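Side-chain contacts in cytochrome P450 (Zobellia galactanivorans, PDB 6G5O), which belongs to the cytochrome P450 family, a group of mostly helical proteins, and binds protoporphyrin IX containing iron as its heme: residues P77-H80 against G81-A85; R203-T206 against K207-K211. All coordinates share one frame; numbering follows the deposited sequence.

Contact 1 of 2, residues P77-H80 against G81-A85; sequences PPVH and GVYRA. With HEM (protoporphyrin IX containing Fe), chain C.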
loop_
_atom_site.group_PDB
_atom_site.type_symbol
_atom_site.label_atom_id
_atom_site.label_comp_id
_atom_site.label_asym_id
_atom_site.label_seq_id
_atom_site.Cartn_x
_atom_site.Cartn_y
_atom_site.Cartn_z
ATOM N N PRO A 77 3.135 -21.009 -1.059
ATOM C CA PRO A 77 4.087 -21.779 -1.842
ATOM C C PRO A 77 3.770 -23.262 -1.726
ATOM O O PRO A 77 3.091 -23.645 -0.777
ATOM C CB PRO A 77 5.425 -21.485 -1.160
ATOM C CG PRO A 77 5.238 -20.181 -0.512
ATOM C CD PRO A 77 3.809 -20.150 -0.079
ATOM N N PRO A 78 4.229 -24.079 -2.675
ATOM C CA PRO A 78 4.985 -23.632 -3.882
ATOM C C PRO A 78 4.142 -23.026 -5.025
ATOM O O PRO A 78 4.702 -22.483 -5.964
ATOM C CB PRO A 78 5.615 -24.928 -4.380
ATOM C CG PRO A 78 4.601 -25.979 -3.982
ATOM C CD PRO A 78 4.052 -25.540 -2.647
ATOM N N VAL A 79 2.823 -23.172 -4.968
ATOM C CA VAL A 79 1.947 -22.693 -6.004
ATOM C C VAL A 79 2.023 -21.149 -6.131
ATOM O O VAL A 79 1.947 -20.617 -7.231
ATOM C CB VAL A 79 0.513 -23.160 -5.739
ATOM C CG1 VAL A 79 -0.439 -22.548 -6.757
ATOM C CG2 VAL A 79 0.432 -24.709 -5.860
ATOM N N HIS A 80 2.184 -20.452 -5.002
ATOM C CA HIS A 80 2.404 -19.008 -4.976
ATOM C C HIS A 80 3.464 -18.536 -5.968
ATOM O O HIS A 80 3.236 -17.611 -6.731
ATOM C CB HIS A 80 2.785 -18.529 -3.567
ATOM C CG HIS A 80 3.167 -17.080 -3.521
ATOM N ND1 HIS A 80 4.474 -16.666 -3.574
ATOM C CD2 HIS A 80 2.417 -15.955 -3.469
ATOM C CE1 HIS A 80 4.516 -15.347 -3.561
ATOM N NE2 HIS A 80 3.284 -14.890 -3.472
ATOM N N GLY A 81 4.611 -19.197 -6.004
ATOM C CA GLY A 81 5.710 -18.735 -6.869
ATOM C C GLY A 81 5.424 -18.829 -8.337
ATOM O O GLY A 81 5.919 -18.012 -9.098
ATOM N N VAL A 82 4.634 -19.841 -8.744
ATOM C CA VAL A 82 4.221 -20.020 -10.127
ATOM C C VAL A 82 3.299 -18.856 -10.590
ATOM O O VAL A 82 3.574 -18.233 -11.615
ATOM C CB VAL A 82 3.482 -21.368 -10.329
ATOM C CG1 VAL A 82 3.059 -21.520 -11.784
ATOM C CG2 VAL A 82 4.345 -22.583 -9.919
ATOM N N TYR A 83 2.221 -18.547 -9.856
ATOM C CA TYR A 83 1.374 -17.388 -10.210
ATOM C C TYR A 83 2.214 -16.076 -10.181
ATOM O O TYR A 83 2.054 -15.177 -10.989
ATOM C CB TYR A 83 0.248 -17.213 -9.217
ATOM C CG TYR A 83 -0.958 -18.111 -9.375
ATOM C CD1 TYR A 83 -1.662 -18.144 -10.570
ATOM C CD2 TYR A 83 -1.430 -18.869 -8.309
ATOM C CE1 TYR A 83 -2.797 -18.919 -10.707
ATOM C CE2 TYR A 83 -2.561 -19.664 -8.439
ATOM C CZ TYR A 83 -3.243 -19.680 -9.646
ATOM O OH TYR A 83 -4.365 -20.448 -9.830
ATOM N N ARG A 84 3.070 -15.982 -9.185
ATOM C CA ARG A 84 3.880 -14.806 -9.005
ATOM C C ARG A 84 4.812 -14.589 -10.208
ATOM O O ARG A 84 4.947 -13.457 -10.669
ATOM C CB ARG A 84 4.665 -14.857 -7.699
ATOM C CG ARG A 84 5.355 -13.500 -7.506
ATOM C CD ARG A 84 5.504 -13.068 -6.072
ATOM N NE ARG A 84 6.389 -11.937 -6.033
ATOM C CZ ARG A 84 6.386 -10.986 -5.113
ATOM N NH1 ARG A 84 5.496 -10.975 -4.135
ATOM N NH2 ARG A 84 7.274 -9.995 -5.228
ATOM N N ALA A 85 5.418 -15.665 -10.732
ATOM C CA ALA A 85 6.306 -15.567 -11.920
ATOM C C ALA A 85 5.551 -15.142 -13.162
ATOM O O ALA A 85 6.117 -14.462 -14.024
ATOM C CB ALA A 85 7.037 -16.889 -12.199
HETATM C CHA HEM C . 1.330 -7.024 -1.001
HETATM C CHB HEM C . 2.005 -2.734 1.114
HETATM C CHC HEM C . 0.994 -0.497 -3.029
HETATM C CHD HEM C . -0.274 -4.694 -4.949
HETATM C C1A HEM C . 1.623 -6.044 -0.079
HETATM C C2A HEM C . 2.018 -6.284 1.270
HETATM C C3A HEM C . 2.207 -5.097 1.826
HETATM C C4A HEM C . 1.927 -4.089 0.877
HETATM C CMA HEM C . 2.654 -4.902 3.238
HETATM C CAA HEM C . 2.256 -7.616 1.980
HETATM C CBA HEM C . 0.923 -8.265 2.316
HETATM C CGA HEM C . 1.118 -9.634 2.929
HETATM O O1A HEM C . 0.197 -10.444 2.875
HETATM O O2A HEM C . 2.178 -9.991 3.476
HETATM C C1B HEM C . 1.788 -1.757 0.164
HETATM C C2B HEM C . 2.069 -0.399 0.419
HETATM C C3B HEM C . 1.766 0.269 -0.745
HETATM C C4B HEM C . 1.315 -0.785 -1.707
HETATM C CMB HEM C . 2.535 0.185 1.718
HETATM C CAB HEM C . 1.876 1.669 -1.150
HETATM C CBB HEM C . 2.497 2.618 -0.478
HETATM C C1C HEM C . 0.562 -1.432 -3.932
HETATM C C2C HEM C . 0.042 -1.151 -5.194
HETATM C C3C HEM C . -0.377 -2.344 -5.730
HETATM C C4C HEM C . -0.069 -3.344 -4.772
HETATM C CMC HEM C . -0.041 0.189 -5.855
HETATM C CAC HEM C . -0.962 -2.591 -7.055
HETATM C CBC HEM C . -1.237 -1.700 -8.003
HETATM C C1D HEM C . 0.131 -5.667 -4.020
HETATM C C2D HEM C . 0.010 -7.108 -4.302
HETATM C C3D HEM C . 0.471 -7.770 -3.228
HETATM C C4D HEM C . 0.821 -6.721 -2.263
HETATM C CMD HEM C . -0.479 -7.682 -5.588
HETATM C CAD HEM C . 0.551 -9.275 -3.054
HETATM C CBD HEM C . 1.929 -9.901 -3.328
HETATM C CGD HEM C . 1.868 -11.435 -3.192
HETATM O O1D HEM C . 0.868 -12.004 -2.629
HETATM O O2D HEM C . 2.797 -12.195 -3.633
HETATM N NA HEM C . 1.526 -4.679 -0.292
HETATM N NB HEM C . 1.341 -1.939 -1.080
HETATM N NC HEM C . 0.470 -2.751 -3.663
HETATM N ND HEM C . 0.625 -5.507 -2.802
HETATM FE FE HEM C . 0.982 -3.822 -1.971
HETATM O O HOH W 1 -1.032 -3.587 -0.995
#

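Contact 2 of 2, residues R203-T206 against K207-K211; sequences RKLT and KEEVK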
loop_
_atom_site.group_PDB
_atom_site.type_symbol
_atom_site.label_atom_id
_atom_site.label_comp_id
_atom_site.label_asym_id
_atom_site.label_seq_id
_atom_site.Cartn_x
_atom_site.Cartn_y
_atom_site.Cartn_z
ATOM N N ARG A 203 -1.550 -24.168 -19.350
ATOM C CA ARG A 203 -2.898 -23.716 -19.729
ATOM C C ARG A 203 -3.140 -22.224 -19.424
ATOM O O ARG A 203 -2.558 -21.640 -18.499
ATOM C CB ARG A 203 -3.993 -24.563 -19.081
ATOM C CG ARG A 203 -3.954 -24.590 -17.578
ATOM C CD ARG A 203 -5.322 -24.476 -16.937
ATOM N NE ARG A 203 -5.166 -24.313 -15.489
ATOM C CZ ARG A 203 -5.365 -23.192 -14.795
ATOM N NH1 ARG A 203 -5.788 -22.089 -15.388
ATOM N NH2 ARG A 203 -5.201 -23.196 -13.472
ATOM N N LYS A 204 -4.062 -21.643 -20.184
ATOM C CA LYS A 204 -4.381 -20.245 -20.043
ATOM C C LYS A 204 -5.072 -20.056 -18.714
ATOM O O LYS A 204 -5.746 -20.945 -18.231
ATOM C CB LYS A 204 -5.286 -19.751 -21.163
ATOM C CG LYS A 204 -4.723 -19.908 -22.562
ATOM C CD LYS A 204 -3.476 -19.074 -22.896
ATOM C CE LYS A 204 -3.442 -18.804 -24.414
ATOM N NZ LYS A 204 -2.071 -18.539 -24.929
ATOM N N LEU A 205 -4.884 -18.892 -18.112
ATOM C CA LEU A 205 -5.583 -18.552 -16.868
ATOM C C LEU A 205 -7.065 -18.467 -17.185
ATOM O O LEU A 205 -7.419 -18.053 -18.289
ATOM C CB LEU A 205 -5.075 -17.228 -16.275
ATOM C CG LEU A 205 -3.618 -17.135 -15.802
ATOM C CD1 LEU A 205 -3.256 -15.768 -15.251
ATOM C CD2 LEU A 205 -3.322 -18.193 -14.763
ATOM N N THR A 206 -7.908 -18.916 -16.254
ATOM C CA THR A 206 -9.342 -18.729 -16.358
ATOM C C THR A 206 -9.733 -17.308 -15.956
ATOM O O THR A 206 -8.969 -16.586 -15.331
ATOM C CB THR A 206 -10.097 -19.625 -15.366
ATOM O OG1 THR A 206 -9.707 -19.259 -14.041
ATOM C CG2 THR A 206 -9.806 -21.134 -15.605
ATOM N N LYS A 207 -10.974 -16.955 -16.265
ATOM C CA LYS A 207 -11.514 -15.672 -15.915
ATOM C C LYS A 207 -11.551 -15.445 -14.421
ATOM O O LYS A 207 -11.328 -14.299 -13.981
ATOM C CB LYS A 207 -12.904 -15.516 -16.484
ATOM C CG LYS A 207 -12.946 -15.498 -17.987
ATOM C CD LYS A 207 -14.374 -15.198 -18.421
ATOM C CE LYS A 207 -14.528 -15.288 -19.937
ATOM N NZ LYS A 207 -15.723 -14.477 -20.321
ATOM N N GLU A 208 -11.845 -16.518 -13.662
ATOM C CA GLU A 208 -11.829 -16.484 -12.210
ATOM C C GLU A 208 -10.443 -16.168 -11.645
ATOM O O GLU A 208 -10.335 -15.444 -10.627
ATOM C CB GLU A 208 -12.338 -17.812 -11.614
ATOM C CG GLU A 208 -12.375 -17.936 -10.075
ATOM C CD GLU A 208 -13.486 -17.103 -9.377
ATOM O OE1 GLU A 208 -14.168 -16.276 -10.040
ATOM O OE2 GLU A 208 -13.692 -17.286 -8.142
ATOM N N GLU A 209 -9.405 -16.737 -12.248
ATOM C CA GLU A 209 -8.037 -16.429 -11.828
ATOM C C GLU A 209 -7.687 -14.981 -12.175
ATOM O O GLU A 209 -7.096 -14.311 -11.381
ATOM C CB GLU A 209 -7.037 -17.393 -12.448
ATOM C CG GLU A 209 -7.042 -18.753 -11.753
ATOM C CD GLU A 209 -6.405 -19.826 -12.605
ATOM O OE1 GLU A 209 -6.810 -19.926 -13.770
ATOM O OE2 GLU A 209 -5.468 -20.524 -12.151
ATOM N N VAL A 210 -8.090 -14.504 -13.336
ATOM C CA VAL A 210 -7.790 -13.136 -13.750
ATOM C C VAL A 210 -8.473 -12.192 -12.790
ATOM O O VAL A 210 -7.885 -11.205 -12.385
ATOM C CB VAL A 210 -8.200 -12.896 -15.230
ATOM C CG1 VAL A 210 -8.064 -11.419 -15.657
ATOM C CG2 VAL A 210 -7.323 -13.750 -16.118
ATOM N N LYS A 211 -9.686 -12.532 -12.367
ATOM C CA LYS A 211 -10.425 -11.679 -11.464
ATOM C C LYS A 211 -9.716 -11.597 -10.108
ATOM O O LYS A 211 -9.662 -10.537 -9.471
ATOM C CB LYS A 211 -11.845 -12.220 -11.300
ATOM C CG LYS A 211 -12.737 -11.418 -10.371
ATOM C CD LYS A 211 -14.106 -12.068 -10.240
ATOM C CE LYS A 211 -14.981 -11.336 -9.218
ATOM N NZ LYS A 211 -16.410 -11.734 -9.306
#

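Contact 1 of 2, residues P77-H80 against G81-A85
His-80 and Arg-84, one turn apart on the first turns of helix 79-92, lie side by side, and the ends of both side chains meet one heme propionate, sharing its oxygen O2D. The imidazole meets it at its edge, NE2 giving a nearly straight bond to HEM O2D (2.7 Å, 167° at the hydrogen). Arg-84 NH1 gives a second, more bent bond to the same HEM O2D at 3.0 Å. Ring and guanidinium are turned 53° against each other, so they converge on the carboxylate without stacking. Packing is close here: Arg-84 CD lies 3.5 Å from His-80 CE1, and Arg-84 CB sits over one face of the ring, near its rim. With CG anti to the backbone N (chi1 174°) the imidazole lies beside the Arg-84 chain, which is itself bent at chi2, and both ends meet at O2D. In the backbone, Arg-84 N donates to His-80 O at 3.0 Å, a regular helical bond. The two donors on one oxygen probably favour a negatively charged propionate. Arg-84 NH1 also donates to Asn-329 O.

The other flank is looser and more exposed. Pro-78, after a cis peptide bond, offers its O to Gly-81 N in a weak 3.3 Å bond, and Val-79 O receives weak bonds from Val-82 N and Tyr-83 N. Val-79 CG1 only brushes Tyr-83 CE2 at 4.0 Å. Histidine and arginine four residues apart, binding a propionate, fit the C helix of P450s. Around it, Phe-200 of strand 199-200 touches Val-79 and Val-82 and stacks on Tyr-83, whose hydroxyl bonds Glu-209 of helix 207-220.

Contact 2 of 2, residues R203-T206 against K207-K211
Thr-206 and Glu-209 form a capping box at the start of helix 207-220, with Leu-205 lying just before it. Thr-206 is the N-cap: its OG1 accepts from Glu-209 N at 3.1 Å, and in return Glu-209 OE1 accepts from Thr-206 N at 2.9 Å, nearly along the C-O axis of the carboxylate. Thr-206 OG1 also donates to Glu-209 OE1 (3.0 Å), from the anti side and 27° out of the carboxylate plane. Both uses of the hydroxyl rest on chi1 of 62°, which sets OG1 between the backbone N and the carbonyl carbon.

Glu-209 is buried, yet its carboxylate is well supplied with donors. Arg-203 arrives from the opposite direction and grips it end-on, NH1 to OE1 and NH2 to OE2, in a two-pronged salt bridge. The two flat groups are only 30° apart, and the NH1 bond uses the syn lone pair of OE1. Glu-209 OE1 thus has three donors, and OE2 takes the hydroxyl of Tyr-83 as well. The negative charge at the amino end of the helix probably also gains from the helix dipole. Arg-203 NH1 is steadied by a further bond to Lys-204 O.

Leu-205, the third large participant, crosses the glutamate at about a right angle; its CD2 lies 4.0 Å from Glu-209 OE1, and its CB leans on Val-210. Lys-207 NZ forms a salt bridge with Asp-181 of helix 169-185. The first full turn is closed by Val-210 N donating to Thr-206 O at 3.0 Å, in the carbonyl plane, while Val-210 CG2 rests 3.4 Å from that same Thr-206 O.

Going from the N terminus, contact 1 comes first, where the chain leaves a loop and enters helix 79-92. Contact 2 opens nearly 120 residues later, where the hairpin 199-200/203-204 hands over to helix 207-220. The two are in series, neither enclosing nor crossing the other, and each marks a helix start. They nevertheless meet in space, with centres about 15 Å apart: Tyr-83 OH and Glu-209 OE2 are 2.6 Å apart, and the Tyr-83 ring packs on Leu-205. Together they tie helix 79-92 to the hairpin and to the helix after it, on the same side of the molecule.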